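Local atomic coordinates of alanine dehydrogenase/pyridine nucleotide transhydrogenase (Mycobacterium smegmatis str. MC2 155, PDB entry 3P2Y), a protein that probably forms the NAD(H)-binding alpha-1 part of a transhydrogenase that couples hydride transfer between NADH and NADP to proton pumping across the membrane. Residues A[43-48]-A[73-78]; A[94-99]-A[121-126]; A[258-263]-A[286-291]. All blocks are in the same frame, centred on the assembly; numbering follows the deposited sequence. Where two conformers were deposited one is given.

Contacts 1 and 2 lie in the N-terminal domain, their centres about 27 Å apart; contact 1 joins a helix to the turn ending the next helix, contact 2 two helices, all beside the parallel sheet. Contact 3 belongs to the C-terminal domain, beyond the centre of the chain; its centre is about 51 Å from that of contact 1 and about 44 Å from that of contact 2. All three tie together segments some 22 to 25 residues apart in an alternating helix-strand fold. Gly76 O in contact 1 binds a calcium ion. Contact 2 lies away from the known metal sites, and the side chain of Ile263 in contact 3 remains about 11 Å from a sodium ion.

Contact 1 (A[43-48]-A[73-78]); sequences KVVEKL and ERAGAT. With CA (calcium ion), chain C.
A Schellman turn at the C-terminal end of helix 69-74 presses against helix 42-50 in the N-terminal domain. Its apolar centre, the methyl of Ala75, points toward helix 42-50 and lies 3.7 Å from Glu46 N and 3.9 Å from Val45 CG1. That same CG1 reaches the CB of Ala77, also at 3.9 Å, so one valine branch touches both alanine methyls. CG1 is placed there by lying anti to the backbone N of Val45 (chi1 173°). Glu46 joins in with its CB, 4.0 Å from Ala75 CB, while its extended chain carries the carboxylate away.

The backbones are close as well. Ala75 O receives a CA-H...O contact from Glu46 CA at 3.4 Å, with 154° at the hydrogen; it also takes a hydrogen bond from Ser49 OG, itself weakly bonded to Val45 O. Gly76, at positive phi (99°), ends the helical run as its N bonds back to the O of Glu73 at 3.0 Å. The glycine's own carbonyl faces outward, where its O binds a calcium ion at 2.3 Å alongside three waters.

Thr78 then enters strand 78-79, outermost in the sheet of this chain, pairing with Val55 and Val57 of strand 54-57; Val55 touches Val45 and Val57 touches Ala77. Tyr72 of helix 69-74 touches both Val45 and Ala77, and helix 336-354 lies against Val44.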
# COMPACT_ATOMS: atom_id res chain seq x y z
N LYS A 43 19.39 11.78 -13.61
CA LYS A 43 18.97 12.09 -15.00
C LYS A 43 18.93 13.59 -15.28
O LYS A 43 19.22 14.01 -16.41
CB LYS A 43 17.57 11.51 -15.34
CG LYS A 43 17.52 10.01 -15.46
CD LYS A 43 16.03 9.59 -15.62
CE LYS A 43 15.87 8.08 -15.53
NZ LYS A 43 14.53 7.69 -16.03
N VAL A 44 18.59 14.39 -14.27
CA VAL A 44 18.50 15.83 -14.42
C VAL A 44 19.89 16.44 -14.32
O VAL A 44 20.26 17.33 -15.09
CB VAL A 44 17.49 16.45 -13.38
CG1 VAL A 44 17.51 17.99 -13.40
CG2 VAL A 44 16.06 15.94 -13.68
N VAL A 45 20.68 15.93 -13.38
CA VAL A 45 22.10 16.31 -13.30
C VAL A 45 22.80 16.12 -14.65
O VAL A 45 23.59 16.98 -15.10
CB VAL A 45 22.81 15.53 -12.17
CG1 VAL A 45 24.34 15.79 -12.20
CG2 VAL A 45 22.25 15.93 -10.80
N GLU A 46 22.51 15.00 -15.32
CA GLU A 46 23.13 14.72 -16.62
C GLU A 46 22.85 15.85 -17.63
O GLU A 46 23.76 16.32 -18.34
CB GLU A 46 22.64 13.35 -17.15
CG GLU A 46 23.35 12.85 -18.42
CD GLU A 46 23.11 11.36 -18.71
OE1 GLU A 46 22.48 10.65 -17.89
OE2 GLU A 46 23.57 10.88 -19.79
N LYS A 47 21.60 16.31 -17.66
CA LYS A 47 21.22 17.43 -18.54
C LYS A 47 21.96 18.73 -18.21
O LYS A 47 22.39 19.44 -19.13
CB LYS A 47 19.71 17.68 -18.47
CG LYS A 47 18.86 16.45 -18.82
CD LYS A 47 18.80 16.16 -20.30
CE LYS A 47 17.69 15.14 -20.60
NZ LYS A 47 16.42 15.49 -19.87
N LEU A 48 22.10 19.04 -16.92
CA LEU A 48 22.84 20.25 -16.53
C LEU A 48 24.32 20.15 -16.90
O LEU A 48 24.90 21.11 -17.43
CB LEU A 48 22.70 20.54 -15.03
CG LEU A 48 21.25 20.72 -14.54
CD1 LEU A 48 21.28 20.77 -13.05
CD2 LEU A 48 20.59 21.99 -15.13
N GLU A 73 28.16 10.73 -10.23
CA GLU A 73 29.42 10.92 -10.95
C GLU A 73 29.26 10.54 -12.43
O GLU A 73 29.79 11.25 -13.31
CB GLU A 73 30.54 10.10 -10.31
CG GLU A 73 30.98 10.64 -8.95
CD GLU A 73 31.97 9.74 -8.25
OE1 GLU A 73 31.88 8.50 -8.38
OE2 GLU A 73 32.81 10.28 -7.52
N ARG A 74 28.52 9.46 -12.70
CA ARG A 74 28.20 9.06 -14.09
C ARG A 74 27.41 10.13 -14.85
O ARG A 74 27.51 10.22 -16.10
CB ARG A 74 27.46 7.72 -14.13
CG ARG A 74 28.39 6.47 -14.03
CD ARG A 74 27.63 5.14 -14.29
NE ARG A 74 26.76 4.78 -13.16
CZ ARG A 74 27.18 4.11 -12.08
NH1 ARG A 74 28.45 3.71 -11.98
NH2 ARG A 74 26.33 3.85 -11.09
N ALA A 75 26.65 10.94 -14.11
CA ALA A 75 25.86 12.04 -14.69
C ALA A 75 26.67 13.33 -14.80
O ALA A 75 26.15 14.38 -15.18
CB ALA A 75 24.61 12.29 -13.85
N GLY A 76 27.95 13.26 -14.44
CA GLY A 76 28.84 14.40 -14.59
C GLY A 76 29.07 15.22 -13.34
O GLY A 76 29.83 16.20 -13.38
N ALA A 77 28.44 14.84 -12.22
CA ALA A 77 28.67 15.57 -10.97
C ALA A 77 29.99 15.19 -10.32
O ALA A 77 30.55 14.11 -10.57
CB ALA A 77 27.53 15.32 -9.96
N THR A 78 30.46 16.08 -9.46
CA THR A 78 31.51 15.72 -8.51
C THR A 78 30.87 15.56 -7.13
O THR A 78 29.86 16.20 -6.84
CB THR A 78 32.61 16.78 -8.44
OG1 THR A 78 32.07 17.98 -7.88
CG2 THR A 78 33.14 17.08 -9.83
CA CA C . 31.04 18.09 -13.93
O HOH W 1 30.89 17.36 -16.08
O HOH W 2 30.86 18.90 -11.83
O HOH W 3 28.66 18.87 -13.91

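Contact 2 (A[94-99]-A[121-126]); sequences PTSDEI and ASRLRI
Ser96 and Arg123 supply the polar part of the contact. The guanidinium reaches Ser96 OG through two nitrogens: NH1 donates to OG at 2.7 Å with an N-H...O angle of 155°, and NH2 adds a weak bond to OG at 3.0 Å. The hydroxyl sits at the guanidinium edge, almost exactly in its plane, so it is shared by the two terminal nitrogens. Ser96 was modelled in two conformers, and this description holds for the one with OG anti to the backbone N. Arg123 gets there by bending at chi2 (79°).

The apolar part centres on Ile99, which points at the other helix. Its CD1 lies 3.6 Å from Arg123 CG, so the aliphatic root of the arginine is packed before its charged end turns to the serine; Ile99 CB stands over one guanidinium face, towards the rim. On the buried side Ile99 CG2 meets Leu124 CD2 at 3.9 Å, the two side chains crossing at about a right angle. Leu120 and Leu108 extend this apolar layer.

Within 94-99, Glu98 N donates to Thr95 OG1 at 3.1 Å and Thr95 N to Glu98 OE1 at 2.9 Å. This reciprocal pair is a capping box opening the short helix 96-99, which packs beside helix 118-126 in the layered, parallel-sheet architecture of the Rossmann-like N-terminal domain.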
# COMPACT_ATOMS: atom_id res chain seq x y z
N PRO A 94 16.22 25.29 4.83
CA PRO A 94 17.51 25.09 5.46
C PRO A 94 17.44 25.35 6.96
O PRO A 94 16.66 26.20 7.41
CB PRO A 94 18.41 26.14 4.78
CG PRO A 94 17.46 27.27 4.46
CD PRO A 94 16.18 26.54 4.04
N THR A 95 18.25 24.61 7.72
CA THR A 95 18.42 24.87 9.15
C THR A 95 19.37 26.06 9.33
O THR A 95 20.05 26.49 8.38
CB THR A 95 19.05 23.68 9.87
OG1 THR A 95 20.37 23.51 9.37
CG2 THR A 95 18.25 22.37 9.64
N SER A 96 19.44 26.57 10.56
CA SER A 96 20.35 27.66 10.90
C SER A 96 21.80 27.31 10.53
O SER A 96 22.53 28.13 9.95
CB SER A 96 20.24 27.99 12.40
OG SER A 96 21.07 29.07 12.74
N ASP A 97 22.21 26.10 10.89
CA ASP A 97 23.58 25.64 10.62
C ASP A 97 23.84 25.51 9.12
O ASP A 97 24.95 25.78 8.64
CB ASP A 97 23.87 24.31 11.35
CG ASP A 97 24.00 24.47 12.89
OD1 ASP A 97 24.16 25.60 13.39
OD2 ASP A 97 23.93 23.43 13.60
N GLU A 98 22.82 25.09 8.36
CA GLU A 98 22.96 25.04 6.92
C GLU A 98 23.08 26.45 6.33
O GLU A 98 23.91 26.68 5.46
CB GLU A 98 21.76 24.30 6.29
CG GLU A 98 21.79 22.83 6.69
CD GLU A 98 20.59 22.00 6.28
OE1 GLU A 98 19.47 22.54 6.13
OE2 GLU A 98 20.78 20.76 6.14
N ILE A 99 22.27 27.38 6.81
CA ILE A 99 22.35 28.76 6.30
C ILE A 99 23.74 29.37 6.53
O ILE A 99 24.25 30.10 5.67
CB ILE A 99 21.28 29.67 6.90
CG1 ILE A 99 19.89 29.18 6.49
CG2 ILE A 99 21.49 31.14 6.43
CD1 ILE A 99 18.72 29.86 7.27
N ALA A 121 13.44 34.23 5.63
CA ALA A 121 13.72 35.28 4.64
C ALA A 121 14.74 36.29 5.17
O ALA A 121 15.69 36.68 4.48
CB ALA A 121 12.44 36.01 4.27
N SER A 122 14.50 36.73 6.40
CA SER A 122 15.39 37.69 7.07
C SER A 122 16.78 37.12 7.20
O SER A 122 17.79 37.76 6.86
CB SER A 122 14.84 38.02 8.46
OG SER A 122 13.67 38.80 8.35
N ARG A 123 16.85 35.91 7.74
CA ARG A 123 18.13 35.24 7.92
C ARG A 123 18.91 35.12 6.61
O ARG A 123 20.13 35.35 6.58
CB ARG A 123 17.90 33.86 8.53
CG ARG A 123 19.13 33.11 8.77
CD ARG A 123 19.86 33.58 10.04
NE ARG A 123 21.10 32.82 10.14
CZ ARG A 123 21.23 31.72 10.86
NH1 ARG A 123 20.19 31.30 11.60
NH2 ARG A 123 22.39 31.06 10.88
N LEU A 124 18.22 34.79 5.52
CA LEU A 124 18.89 34.62 4.22
C LEU A 124 19.35 35.97 3.67
O LEU A 124 20.45 36.08 3.13
CB LEU A 124 17.96 33.88 3.22
CG LEU A 124 17.77 32.41 3.66
CD1 LEU A 124 16.55 31.77 2.93
CD2 LEU A 124 19.03 31.60 3.38
N ARG A 125 18.52 36.99 3.85
CA ARG A 125 18.91 38.35 3.43
C ARG A 125 20.20 38.80 4.15
O ARG A 125 21.13 39.34 3.54
CB ARG A 125 17.75 39.31 3.70
CG ARG A 125 17.88 40.72 3.12
CD ARG A 125 16.50 41.47 3.16
NE ARG A 125 15.54 41.02 4.18
CZ ARG A 125 14.28 40.61 3.95
NH1 ARG A 125 13.78 40.56 2.72
NH2 ARG A 125 13.50 40.24 4.97
N ILE A 126 20.24 38.56 5.46
CA ILE A 126 21.41 38.94 6.27
C ILE A 126 22.65 38.20 5.81
O ILE A 126 23.77 38.77 5.78
CB ILE A 126 21.14 38.71 7.76
CG1 ILE A 126 20.11 39.75 8.27
CG2 ILE A 126 22.47 38.71 8.56
CD1 ILE A 126 19.39 39.34 9.58

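Contact 3 (A[258-263]-A[286-291]); sequences ALEDAI and AAAATG
The carboxylate of Glu260 lies with one face under the methyl of Ala287: that CB is 3.6 Å from OE2 and 3.7 Å from both CD and OE1. The polar bonds of the group lie elsewhere, since OE1 is hydrogen-bonded to the hydroxyl of Thr285, just before helix 286-290, and OE2 has a weak hydrogen bond with Gln257 NE2. Thr285 OG1 also bonds to the N of Ala288.

Further down the glutamate chain, CG meets the CB of Ala288 at 3.7 Å. It stands there because it is anti to the backbone N (chi1 -175°). Ile263, one turn later, closes on the same methyl: its CG2 and CD1 are both 4.0 Å from Ala288 CB, while Leu188 and Leu190 of strand 186-190 back the isoleucine.

Helices 249-263 and 286-290 are joined through strand 268-271 of the C-terminal domain's mixed, mainly parallel sheet. Small alanines let the axes of 258-263 and 286-290 approach to 8.3 Å, running in nearly the same direction (crossing angle -23°). The chemistry is thus divided: apolar contact on Ala288 towards the sheet, and at the outer side a glutamate whose carboxylate is probably steadied by its bond to Thr285 OG1.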
# COMPACT_ATOMS: atom_id res chain seq x y z
N ALA A 258 -25.33 17.24 6.61
CA ALA A 258 -25.39 16.45 5.39
C ALA A 258 -24.00 15.88 5.04
O ALA A 258 -23.91 14.72 4.62
CB ALA A 258 -25.95 17.27 4.22
N LEU A 259 -22.96 16.69 5.20
CA LEU A 259 -21.57 16.20 4.98
C LEU A 259 -21.24 15.09 5.98
O LEU A 259 -20.75 14.02 5.60
CB LEU A 259 -20.56 17.34 5.07
CG LEU A 259 -19.08 16.96 4.88
CD1 LEU A 259 -18.89 16.18 3.55
CD2 LEU A 259 -18.17 18.17 4.93
N GLU A 260 -21.55 15.32 7.25
CA GLU A 260 -21.32 14.31 8.29
C GLU A 260 -22.01 12.98 7.92
O GLU A 260 -21.38 11.92 7.99
CB GLU A 260 -21.80 14.83 9.66
CG GLU A 260 -21.50 13.91 10.83
CD GLU A 260 -21.87 14.54 12.17
OE1 GLU A 260 -21.12 15.44 12.64
OE2 GLU A 260 -22.92 14.14 12.71
N ASP A 261 -23.28 13.03 7.52
CA ASP A 261 -24.02 11.83 7.14
C ASP A 261 -23.42 11.14 5.92
O ASP A 261 -23.34 9.91 5.86
CB ASP A 261 -25.48 12.17 6.80
CG ASP A 261 -26.29 12.60 8.02
OD1 ASP A 261 -25.84 12.41 9.17
OD2 ASP A 261 -27.40 13.16 7.81
N ALA A 262 -23.02 11.94 4.94
CA ALA A 262 -22.45 11.37 3.73
C ALA A 262 -21.18 10.57 4.08
O ALA A 262 -21.03 9.45 3.60
CB ALA A 262 -22.17 12.42 2.71
N ILE A 263 -20.31 11.14 4.91
CA ILE A 263 -19.03 10.48 5.29
C ILE A 263 -19.24 9.07 5.85
O ILE A 263 -18.47 8.13 5.56
CB ILE A 263 -18.20 11.35 6.25
CG1 ILE A 263 -17.68 12.61 5.54
CG2 ILE A 263 -17.05 10.54 6.91
CD1 ILE A 263 -17.32 13.74 6.51
N ALA A 286 -15.72 14.16 14.82
CA ALA A 286 -15.68 12.91 15.57
C ALA A 286 -16.88 12.00 15.26
O ALA A 286 -16.70 10.80 15.08
CB ALA A 286 -15.59 13.19 17.07
N ALA A 287 -18.09 12.58 15.21
CA ALA A 287 -19.31 11.82 14.92
C ALA A 287 -19.31 11.17 13.53
O ALA A 287 -19.77 10.04 13.36
CB ALA A 287 -20.54 12.70 15.07
N ALA A 288 -18.82 11.92 12.54
CA ALA A 288 -18.73 11.41 11.16
C ALA A 288 -17.84 10.18 11.12
O ALA A 288 -18.25 9.15 10.58
CB ALA A 288 -18.18 12.49 10.22
N ALA A 289 -16.65 10.28 11.72
CA ALA A 289 -15.69 9.17 11.72
C ALA A 289 -16.26 7.97 12.46
O ALA A 289 -16.18 6.85 11.99
CB ALA A 289 -14.36 9.59 12.34
N THR A 290 -16.86 8.24 13.62
CA THR A 290 -17.44 7.20 14.48
C THR A 290 -18.60 6.47 13.81
O THR A 290 -18.83 5.27 14.09
CB THR A 290 -17.92 7.85 15.82
OG1 THR A 290 -16.80 8.46 16.45
CG2 THR A 290 -18.53 6.84 16.76
N GLY A 291 -19.31 7.18 12.95
CA GLY A 291 -20.46 6.64 12.22
C GLY A 291 -20.09 5.76 11.02
O GLY A 291 -20.96 5.11 10.44